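Long-range contacts in hypothetical protein yfcE (Escherichia coli, PDB 1SU1), which is of unassigned function but belongs to the calcineurin-like phosphoesterase superfamily and binds a pair of zinc ions in loops at one end of its beta sandwich: residues A[25-30]-A[182-187]; A[33-37]-A[63-69]; A[124-130]-A[145-151]. One frame throughout, in Å; residues are numbered along the deposited sequence.

Contact 1: A[25-30]-A[182-187]; sequences MMKLMF and YGMLDN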
loop_
_atom_site.group_PDB
_atom_site.type_symbol
_atom_site.label_atom_id
_atom_site.label_comp_id
_atom_site.label_asym_id
_atom_site.label_seq_id
_atom_site.Cartn_x
_atom_site.Cartn_y
_atom_site.Cartn_z
ATOM N N MET A 25 11.201 -22.408 -26.610
ATOM C CA MET A 25 11.406 -22.448 -25.135
ATOM C C MET A 25 10.686 -21.261 -24.490
ATOM O O MET A 25 9.625 -21.428 -23.885
ATOM C CB MET A 25 12.901 -22.386 -24.808
ATOM C CG MET A 25 13.313 -23.091 -23.520
ATOM S SD MET A 25 13.869 -24.794 -23.803
ATOM C CE MET A 25 12.776 -25.723 -22.746
ATOM N N MET A 26 11.258 -20.065 -24.634
ATOM C CA MET A 26 10.668 -18.856 -24.056
ATOM C C MET A 26 11.043 -17.586 -24.827
ATOM O O MET A 26 12.223 -17.253 -24.944
ATOM C CB MET A 26 11.123 -18.700 -22.600
ATOM C CG MET A 26 10.507 -17.524 -21.855
ATOM S SD MET A 26 9.319 -18.046 -20.615
ATOM C CE MET A 26 7.878 -17.120 -21.103
ATOM N N LYS A 27 10.040 -16.867 -25.325
ATOM C CA LYS A 27 10.288 -15.631 -26.060
ATOM C C LYS A 27 9.467 -14.472 -25.505
ATOM O O LYS A 27 8.246 -14.522 -25.489
ATOM C CB LYS A 27 9.973 -15.828 -27.550
ATOM C CG LYS A 27 10.426 -14.672 -28.431
ATOM C CD LYS A 27 10.339 -15.022 -29.916
ATOM C CE LYS A 27 10.854 -13.875 -30.775
ATOM N NZ LYS A 27 10.882 -14.227 -32.226
ATOM N N LEU A 28 10.138 -13.415 -25.072
ATOM C CA LEU A 28 9.431 -12.268 -24.523
ATOM C C LEU A 28 9.952 -10.924 -25.031
ATOM O O LEU A 28 11.139 -10.765 -25.290
ATOM C CB LEU A 28 9.537 -12.274 -22.993
ATOM C CG LEU A 28 9.247 -13.576 -22.242
ATOM C CD1 LEU A 28 9.777 -13.451 -20.814
ATOM C CD2 LEU A 28 7.774 -13.877 -22.267
ATOM N N MET A 29 9.047 -9.958 -25.150
ATOM C CA MET A 29 9.408 -8.611 -25.559
ATOM C C MET A 29 9.202 -7.697 -24.347
ATOM O O MET A 29 8.232 -7.850 -23.613
ATOM C CB MET A 29 8.527 -8.133 -26.716
ATOM C CG MET A 29 8.896 -6.730 -27.203
ATOM S SD MET A 29 7.982 -6.209 -28.693
ATOM C CE MET A 29 8.315 -4.457 -28.658
ATOM N N PHE A 30 10.113 -6.750 -24.156
ATOM C CA PHE A 30 10.053 -5.804 -23.048
ATOM C C PHE A 30 9.989 -4.354 -23.512
ATOM O O PHE A 30 10.705 -3.955 -24.428
ATOM C CB PHE A 30 11.286 -5.935 -22.147
ATOM C CG PHE A 30 11.516 -7.321 -21.616
ATOM C CD1 PHE A 30 12.118 -8.293 -22.414
ATOM C CD2 PHE A 30 11.134 -7.659 -20.312
ATOM C CE1 PHE A 30 12.341 -9.584 -21.921
ATOM C CE2 PHE A 30 11.349 -8.940 -19.815
ATOM C CZ PHE A 30 11.953 -9.907 -20.616
ATOM N N TYR A 182 13.925 -0.926 -26.691
ATOM C CA TYR A 182 13.036 -1.937 -26.141
ATOM C C TYR A 182 13.910 -3.155 -25.870
ATOM O O TYR A 182 15.116 -3.106 -26.101
ATOM C CB TYR A 182 11.883 -2.285 -27.100
ATOM C CG TYR A 182 12.248 -3.008 -28.384
ATOM C CD1 TYR A 182 12.932 -2.355 -29.413
ATOM C CD2 TYR A 182 11.834 -4.325 -28.601
ATOM C CE1 TYR A 182 13.193 -2.999 -30.629
ATOM C CE2 TYR A 182 12.089 -4.977 -29.808
ATOM C CZ TYR A 182 12.765 -4.305 -30.819
ATOM O OH TYR A 182 13.003 -4.943 -32.011
ATOM N N GLY A 183 13.323 -4.242 -25.375
ATOM C CA GLY A 183 14.131 -5.415 -25.080
ATOM C C GLY A 183 13.486 -6.699 -25.535
ATOM O O GLY A 183 12.299 -6.737 -25.836
ATOM N N MET A 184 14.274 -7.762 -25.593
ATOM C CA MET A 184 13.758 -9.048 -26.033
ATOM C C MET A 184 14.505 -10.192 -25.357
ATOM O O MET A 184 15.689 -10.078 -25.047
ATOM C CB MET A 184 13.918 -9.182 -27.559
ATOM C CG MET A 184 13.090 -10.286 -28.206
ATOM S SD MET A 184 11.350 -9.830 -28.422
ATOM C CE MET A 184 11.512 -8.131 -28.955
ATOM N N LEU A 185 13.796 -11.288 -25.120
ATOM C CA LEU A 185 14.399 -12.480 -24.544
ATOM C C LEU A 185 14.143 -13.522 -25.615
ATOM O O LEU A 185 12.995 -13.752 -25.990
ATOM C CB LEU A 185 13.695 -12.892 -23.240
ATOM C CG LEU A 185 14.186 -14.073 -22.366
ATOM C CD1 LEU A 185 13.193 -15.220 -22.433
ATOM C CD2 LEU A 185 15.574 -14.528 -22.768
ATOM N N ASP A 186 15.204 -14.108 -26.151
ATOM C CA ASP A 186 15.024 -15.136 -27.152
ATOM C C ASP A 186 15.707 -16.379 -26.623
ATOM O O ASP A 186 16.874 -16.660 -26.931
ATOM C CB ASP A 186 15.608 -14.712 -28.498
ATOM C CG ASP A 186 15.272 -15.700 -29.608
ATOM O OD1 ASP A 186 14.127 -16.219 -29.620
ATOM O OD2 ASP A 186 16.147 -15.957 -30.468
ATOM N N ASN A 187 14.962 -17.089 -25.779
ATOM C CA ASN A 187 15.417 -18.314 -25.143
ATOM C C ASN A 187 16.525 -18.096 -24.109
ATOM O O ASN A 187 16.247 -18.118 -22.908
ATOM C CB ASN A 187 15.845 -19.320 -26.213
ATOM C CG ASN A 187 14.736 -19.589 -27.223
ATOM O OD1 ASN A 187 13.589 -19.845 -26.849
ATOM N ND2 ASN A 187 15.074 -19.528 -28.507
#

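Contact 2: A[33-37]-A[63-69]; sequences DIHGS and LNHGPRN. With ZN (zinc ion), chain F; SO4 (sulfate ion), chain G.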
loop_
_atom_site.group_PDB
_atom_site.type_symbol
_atom_site.label_atom_id
_atom_site.label_comp_id
_atom_site.label_asym_id
_atom_site.label_seq_id
_atom_site.Cartn_x
_atom_site.Cartn_y
_atom_site.Cartn_z
ATOM N N ASP A 33 9.137 2.532 -19.416
ATOM C CA ASP A 33 9.085 3.986 -19.349
ATOM C C ASP A 33 8.527 4.642 -20.628
ATOM O O ASP A 33 9.208 5.440 -21.297
ATOM C CB ASP A 33 10.486 4.517 -19.025
ATOM C CG ASP A 33 10.988 4.049 -17.642
ATOM O OD1 ASP A 33 10.762 4.756 -16.623
ATOM O OD2 ASP A 33 11.589 2.955 -17.568
ATOM N N ILE A 34 7.284 4.287 -20.944
ATOM C CA ILE A 34 6.554 4.803 -22.093
ATOM C C ILE A 34 6.189 6.264 -21.832
ATOM O O ILE A 34 6.293 7.114 -22.723
ATOM C CB ILE A 34 5.276 3.971 -22.311
ATOM C CG1 ILE A 34 5.659 2.501 -22.526
ATOM C CG2 ILE A 34 4.477 4.517 -23.499
ATOM C CD1 ILE A 34 4.475 1.552 -22.644
ATOM N N HIS A 35 5.765 6.547 -20.601
ATOM C CA HIS A 35 5.411 7.904 -20.191
ATOM C C HIS A 35 4.419 8.645 -21.092
ATOM O O HIS A 35 4.518 9.862 -21.265
ATOM C CB HIS A 35 6.678 8.753 -20.045
ATOM C CG HIS A 35 7.520 8.395 -18.857
ATOM N ND1 HIS A 35 7.120 8.638 -17.558
ATOM C CD2 HIS A 35 8.755 7.848 -18.771
ATOM C CE1 HIS A 35 8.074 8.259 -16.726
ATOM N NE2 HIS A 35 9.077 7.777 -17.437
ATOM N N GLY A 36 3.468 7.922 -21.667
ATOM C CA GLY A 36 2.468 8.567 -22.503
ATOM C C GLY A 36 2.804 8.869 -23.966
ATOM O O GLY A 36 1.996 9.490 -24.650
ATOM N N SER A 37 3.982 8.459 -24.437
ATOM C CA SER A 37 4.391 8.697 -25.825
ATOM C C SER A 37 3.627 7.814 -26.811
ATOM O O SER A 37 3.848 6.606 -26.868
ATOM C CB SER A 37 5.893 8.438 -25.982
ATOM O OG SER A 37 6.317 8.676 -27.312
ATOM N N LEU A 63 1.398 5.917 -18.645
ATOM C CA LEU A 63 0.764 7.125 -19.175
ATOM C C LEU A 63 1.255 8.492 -18.717
ATOM O O LEU A 63 1.268 9.449 -19.502
ATOM C CB LEU A 63 -0.737 7.053 -18.922
ATOM C CG LEU A 63 -1.402 5.743 -19.341
ATOM C CD1 LEU A 63 -2.856 5.748 -18.907
ATOM C CD2 LEU A 63 -1.286 5.570 -20.858
ATOM N N ASN A 64 1.645 8.602 -17.453
ATOM C CA ASN A 64 2.101 9.881 -16.911
ATOM C C ASN A 64 3.535 10.214 -17.334
ATOM O O ASN A 64 4.430 9.363 -17.280
ATOM C CB ASN A 64 1.939 9.844 -15.379
ATOM C CG ASN A 64 2.607 11.000 -14.670
ATOM O OD1 ASN A 64 2.526 12.155 -15.090
ATOM N ND2 ASN A 64 3.256 10.690 -13.559
ATOM N N HIS A 65 3.746 11.452 -17.776
ATOM C CA HIS A 65 5.071 11.883 -18.204
ATOM C C HIS A 65 6.048 11.954 -17.035
ATOM O O HIS A 65 7.254 11.771 -17.211
ATOM C CB HIS A 65 4.990 13.250 -18.902
ATOM C CG HIS A 65 4.510 14.361 -18.020
ATOM N ND1 HIS A 65 5.369 15.188 -17.328
ATOM C CD2 HIS A 65 3.258 14.785 -17.716
ATOM C CE1 HIS A 65 4.671 16.072 -16.639
ATOM N NE2 HIS A 65 3.387 15.852 -16.856
ATOM N N GLY A 66 5.516 12.203 -15.842
ATOM C CA GLY A 66 6.362 12.316 -14.672
ATOM C C GLY A 66 6.605 13.785 -14.385
ATOM O O GLY A 66 7.079 14.506 -15.258
ATOM N N PRO A 67 6.283 14.264 -13.171
ATOM C CA PRO A 67 6.477 15.671 -12.805
ATOM C C PRO A 67 7.903 16.182 -13.006
ATOM O O PRO A 67 8.114 17.379 -13.198
ATOM C CB PRO A 67 6.054 15.706 -11.333
ATOM C CG PRO A 67 5.037 14.617 -11.249
ATOM C CD PRO A 67 5.686 13.516 -12.050
ATOM N N ARG A 68 8.879 15.279 -12.953
ATOM C CA ARG A 68 10.280 15.661 -13.121
ATOM C C ARG A 68 10.697 15.766 -14.591
ATOM O O ARG A 68 11.693 16.409 -14.910
ATOM C CB ARG A 68 11.194 14.644 -12.420
ATOM C CG ARG A 68 11.204 14.712 -10.895
ATOM C CD ARG A 68 12.093 13.612 -10.306
ATOM N NE ARG A 68 11.468 12.289 -10.372
ATOM C CZ ARG A 68 12.111 11.141 -10.171
ATOM N NH1 ARG A 68 13.408 11.141 -9.896
ATOM N NH2 ARG A 68 11.453 9.991 -10.222
ATOM N N ASN A 69 9.926 15.145 -15.479
ATOM C CA ASN A 69 10.245 15.135 -16.909
ATOM C C ASN A 69 9.465 16.106 -17.788
ATOM O O ASN A 69 8.331 16.486 -17.482
ATOM C CB ASN A 69 10.037 13.730 -17.486
ATOM C CG ASN A 69 10.768 12.665 -16.711
ATOM O OD1 ASN A 69 11.972 12.771 -16.475
ATOM N ND2 ASN A 69 10.047 11.620 -16.313
HETATM ZN ZN ZN F . 10.550 6.593 -16.280
HETATM S S SO4 G . 11.105 8.539 -13.620
HETATM O O1 SO4 G . 12.366 7.855 -13.284
HETATM O O2 SO4 G . 10.099 7.531 -13.941
HETATM O O3 SO4 G . 10.584 9.331 -12.481
HETATM O O4 SO4 G . 11.321 9.422 -14.789
#

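Contact 3: A[124-130]-A[145-151]; sequences RLFLTHG and DVLVYGH. With ZN (zinc ion), chain E.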
loop_
_atom_site.group_PDB
_atom_site.type_symbol
_atom_site.label_atom_id
_atom_site.label_comp_id
_atom_site.label_asym_id
_atom_site.label_seq_id
_atom_site.Cartn_x
_atom_site.Cartn_y
_atom_site.Cartn_z
ATOM N N ARG A 124 15.957 -17.755 -12.886
ATOM C CA ARG A 124 14.815 -16.949 -12.521
ATOM C C ARG A 124 14.954 -15.481 -12.952
ATOM O O ARG A 124 15.998 -14.863 -12.739
ATOM C CB ARG A 124 14.672 -17.066 -11.010
ATOM C CG ARG A 124 13.685 -16.167 -10.350
ATOM C CD ARG A 124 13.554 -16.632 -8.916
ATOM N NE ARG A 124 12.761 -15.716 -8.128
ATOM C CZ ARG A 124 13.192 -15.139 -7.021
ATOM N NH1 ARG A 124 14.411 -15.391 -6.574
ATOM N NH2 ARG A 124 12.409 -14.298 -6.377
ATOM N N LEU A 125 13.906 -14.932 -13.568
ATOM C CA LEU A 125 13.910 -13.525 -13.979
ATOM C C LEU A 125 13.007 -12.746 -13.025
ATOM O O LEU A 125 11.819 -13.035 -12.928
ATOM C CB LEU A 125 13.369 -13.347 -15.409
ATOM C CG LEU A 125 14.020 -14.038 -16.616
ATOM C CD1 LEU A 125 13.441 -13.427 -17.895
ATOM C CD2 LEU A 125 15.509 -13.851 -16.594
ATOM N N PHE A 126 13.569 -11.755 -12.343
ATOM C CA PHE A 126 12.816 -10.931 -11.410
ATOM C C PHE A 126 12.434 -9.601 -12.070
ATOM O O PHE A 126 13.277 -8.723 -12.218
ATOM C CB PHE A 126 13.665 -10.668 -10.149
ATOM C CG PHE A 126 12.898 -10.024 -9.011
ATOM C CD1 PHE A 126 12.304 -10.805 -8.018
ATOM C CD2 PHE A 126 12.771 -8.643 -8.936
ATOM C CE1 PHE A 126 11.598 -10.220 -6.972
ATOM C CE2 PHE A 126 12.063 -8.042 -7.887
ATOM C CZ PHE A 126 11.477 -8.833 -6.904
ATOM N N LEU A 127 11.157 -9.450 -12.418
ATOM C CA LEU A 127 10.642 -8.239 -13.073
ATOM C C LEU A 127 10.108 -7.172 -12.104
ATOM O O LEU A 127 9.151 -7.420 -11.365
ATOM C CB LEU A 127 9.509 -8.611 -14.057
ATOM C CG LEU A 127 9.641 -9.898 -14.884
ATOM C CD1 LEU A 127 8.344 -10.134 -15.643
ATOM C CD2 LEU A 127 10.822 -9.794 -15.855
ATOM N N THR A 128 10.690 -5.973 -12.150
ATOM C CA THR A 128 10.261 -4.870 -11.287
ATOM C C THR A 128 10.578 -3.538 -11.994
ATOM O O THR A 128 11.420 -3.510 -12.886
ATOM C CB THR A 128 10.991 -4.937 -9.906
ATOM O OG1 THR A 128 10.324 -4.091 -8.964
ATOM C CG2 THR A 128 12.438 -4.486 -10.043
ATOM N N HIS A 129 9.923 -2.446 -11.596
ATOM C CA HIS A 129 10.159 -1.156 -12.236
ATOM C C HIS A 129 11.523 -0.543 -11.955
ATOM O O HIS A 129 12.173 -0.005 -12.866
ATOM C CB HIS A 129 9.092 -0.129 -11.853
ATOM C CG HIS A 129 9.278 1.201 -12.523
ATOM N ND1 HIS A 129 9.067 1.395 -13.875
ATOM C CD2 HIS A 129 9.691 2.400 -12.038
ATOM C CE1 HIS A 129 9.339 2.648 -14.191
ATOM N NE2 HIS A 129 9.720 3.279 -13.093
ATOM N N GLY A 130 11.945 -0.575 -10.694
ATOM C CA GLY A 130 13.242 -0.014 -10.370
ATOM C C GLY A 130 13.278 0.958 -9.212
ATOM O O GLY A 130 14.363 1.305 -8.736
ATOM N N ASP A 145 20.709 -15.641 -11.733
ATOM C CA ASP A 145 19.346 -15.139 -11.897
ATOM C C ASP A 145 19.462 -13.760 -12.551
ATOM O O ASP A 145 20.554 -13.192 -12.633
ATOM C CB ASP A 145 18.611 -15.002 -10.550
ATOM C CG ASP A 145 18.005 -16.309 -10.068
ATOM O OD1 ASP A 145 17.753 -17.209 -10.896
ATOM O OD2 ASP A 145 17.760 -16.424 -8.851
ATOM N N VAL A 146 18.338 -13.212 -12.994
ATOM C CA VAL A 146 18.362 -11.911 -13.646
ATOM C C VAL A 146 17.473 -10.847 -13.020
ATOM O O VAL A 146 16.280 -11.063 -12.838
ATOM C CB VAL A 146 17.939 -12.035 -15.144
ATOM C CG1 VAL A 146 18.119 -10.695 -15.848
ATOM C CG2 VAL A 146 18.750 -13.136 -15.840
ATOM N N LEU A 147 18.048 -9.692 -12.705
ATOM C CA LEU A 147 17.246 -8.590 -12.190
ATOM C C LEU A 147 16.817 -7.776 -13.426
ATOM O O LEU A 147 17.659 -7.175 -14.101
ATOM C CB LEU A 147 18.063 -7.695 -11.255
ATOM C CG LEU A 147 17.377 -6.354 -10.924
ATOM C CD1 LEU A 147 16.119 -6.595 -10.106
ATOM C CD2 LEU A 147 18.336 -5.451 -10.160
ATOM N N VAL A 148 15.521 -7.774 -13.732
ATOM C CA VAL A 148 14.991 -7.041 -14.885
ATOM C C VAL A 148 14.253 -5.780 -14.426
ATOM O O VAL A 148 13.220 -5.873 -13.755
ATOM C CB VAL A 148 14.002 -7.919 -15.701
ATOM C CG1 VAL A 148 13.442 -7.123 -16.869
ATOM C CG2 VAL A 148 14.698 -9.180 -16.200
ATOM N N TYR A 149 14.763 -4.610 -14.808
ATOM C CA TYR A 149 14.159 -3.335 -14.402
ATOM C C TYR A 149 14.262 -2.181 -15.425
ATOM O O TYR A 149 15.020 -2.257 -16.403
ATOM C CB TYR A 149 14.828 -2.855 -13.127
ATOM C CG TYR A 149 16.280 -2.490 -13.334
ATOM C CD1 TYR A 149 17.235 -3.471 -13.611
ATOM C CD2 TYR A 149 16.699 -1.157 -13.286
ATOM C CE1 TYR A 149 18.578 -3.134 -13.841
ATOM C CE2 TYR A 149 18.036 -0.814 -13.514
ATOM C CZ TYR A 149 18.964 -1.805 -13.787
ATOM O OH TYR A 149 20.283 -1.456 -13.987
ATOM N N GLY A 150 13.520 -1.105 -15.148
ATOM C CA GLY A 150 13.529 0.088 -15.986
ATOM C C GLY A 150 13.876 1.295 -15.124
ATOM O O GLY A 150 14.933 1.339 -14.505
ATOM N N HIS A 151 12.998 2.288 -15.098
ATOM C CA HIS A 151 13.178 3.475 -14.259
ATOM C C HIS A 151 14.352 4.435 -14.484
ATOM O O HIS A 151 14.167 5.657 -14.405
ATOM C CB HIS A 151 13.183 3.062 -12.772
ATOM C CG HIS A 151 13.056 4.222 -11.832
ATOM N ND1 HIS A 151 11.972 5.070 -11.846
ATOM C CD2 HIS A 151 13.893 4.692 -10.878
ATOM C CE1 HIS A 151 12.145 6.018 -10.941
ATOM N NE2 HIS A 151 13.302 5.813 -10.341
HETATM ZN ZN ZN E . 10.139 5.435 -13.067
HETATM O O HOH W 1 15.871 -18.196 -7.619
#

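Contact 1: A[25-30]-A[182-187]
L28 and L185 sit at the middle of an antiparallel strand pair, 27-30 against 182-186, whose axes approach to 4.4 Å and run 170° apart. L28 and L185 exchange both backbone bonds, the shorter from L185 N to L28 O at 2.7 Å, and F30 pairs with G183 in the same way, alternating with the non-hydrogen-bonded pairs K27-D186 and M29-M184. Beyond the strand ends the ladder gains a side-chain rung: N187 OD1 accepts from M26 N at 3.2 Å, the donor lying in the plane of the N187 side-chain carbonyl, while N187 N donates to M26 O. On the face carrying M29 and M184, the bent chain of M184 brings CE against M29 CG at 3.4 Å, a tight methyl-to-methylene contact. M29 itself stays extended (chi2 174°) and reaches past M184, laying CE 3.5 Å from Y182 CD2, with SD 5.3 Å from the centroid of the Y182 ring in an oblique Met-aromatic contact. Helix 38-51 covers M29 through V44, L47 and F48, and K27 NZ is bound to S51 O. On the other face F30 and L185 lie side by side, F30 CE1 3.8 Å from L185 CB, with the edge of the phenyl ring toward the strand 182-186. Crosswise to M26, L185 sets CD1 3.6 Å from M26 CG. One face packed on a helix and the other lined with apolar side chains toward the second sheet is characteristic of the alpha/beta sandwich of calcineurin-like phosphoesterases.

Contact 2: A[33-37]-A[63-69]
H35 bridges a zinc ion and the segment 63-69 through the two nitrogens of one imidazole: NE2 binds the metal at 2.2 Å, and ND1 donates to N64 O at 2.8 Å. That carbonyl lies almost in the ring plane, and the bond is fairly straight (159° at the hydrogen), so it fixes the rotation of the imidazole. D33 OD1 (1.9 Å) and H153 also hold this zinc, and a sulfate approaches it through O2 at 2.6 Å. N69 comes over one face of the H35 ring, its ND2 nearest CE1 at 3.9 Å and offset toward the rim. The same amide nitrogen is gripped twice, donating to H65 O and, in a straight line, to sulfate O4 at 3.0 Å; N97 also donates to the sulfate, consistent with an anion-binding pocket beside the metal. One shell further out, N64 OD1 accepts from G66 N in an Asx turn, and G66 to N69 forms a type I turn that presents N69. G36 packs its CA against L63 O at 3.4 Å, where the backbone passes closely. H65 NE2 is hydrogen-bonded to Y75 OH of a neighbouring subunit. The loop 33-37 joins strand 27-31 to helix 38-51, with S37 at the N-cap of that helix, while 63-69 follows strand 55-58 and leads toward helix 77-85, against which L63 packs on V80 and V81.

Contact 3: A[124-130]-A[145-151]
F126 and V148 lie on neighbouring parallel strands, 124-128 and 146-148, inclined by 21° with axes 4.8 Å apart. In the calcineurin-like sandwich these are inner strands of the second sheet, and the loops at their C-terminal ends carry the histidines H129 and H151 to a zinc ion. The backbone ladder alternates across the gap: V146 N to R124 O, F126 N to V146 O, V148 N to F126 O and T128 N to V148 O. Its start is reinforced by D145, whose OD1 accepts from R124 N at 2.7 Å, met from above the carboxylate plane. The R124 guanidinium stands too far from that carboxylate for a salt bridge; a water donates to D145 OD2 and accepts a weak bond from R124 NH1, and R124 NE is bound to Q117. On the face bearing L125, V146, L127 and V148, neighbouring side chains run side by side in the same direction. L125 CD2 presses on V146 CB at 3.4 Å, a tight fit, whereas L127 CD2 rests more easily 3.7 Å from V148 CB. On the opposite face L147 CD1 lies oblique to the F126 ring, 4.1 Å from F126 CD2. Past the strands G150 N still reaches H129 O at 2.9 Å, tying the two loops together. H129 extends its ring with CG anti to the backbone N (chi1 -178°), and its ND1 is held by L59 O. The two imidazoles meet rim to rim, planes 65° apart, and converge on the metal through H129 NE2 and H151 ND1, each 2.2 Å from the zinc, which D61 and N97 also bind.

Overall arrangement
Contacts 2 and 3 meet at the two-metal site: contact 2 supplies D33 and H35 to one zinc ion, contact 3 supplies H129 and H151 to the other. Their centres are about 20 Å apart, yet D33 OD2 lies 2.9 Å from H151 N, probably a hydrogen bond, so a ligand of one metal may help to position the loop that binds the second. Contact 1 stands back from this site, the F30 side chain about 14 Å from a zinc. It joins contact 3 across the sandwich, with F30 CE2 packed 4.0 Å from V148 CG1. Strand 27-31 runs on from contact 1 into the metal-binding loop of contact 2, although their centres are about 24 Å apart.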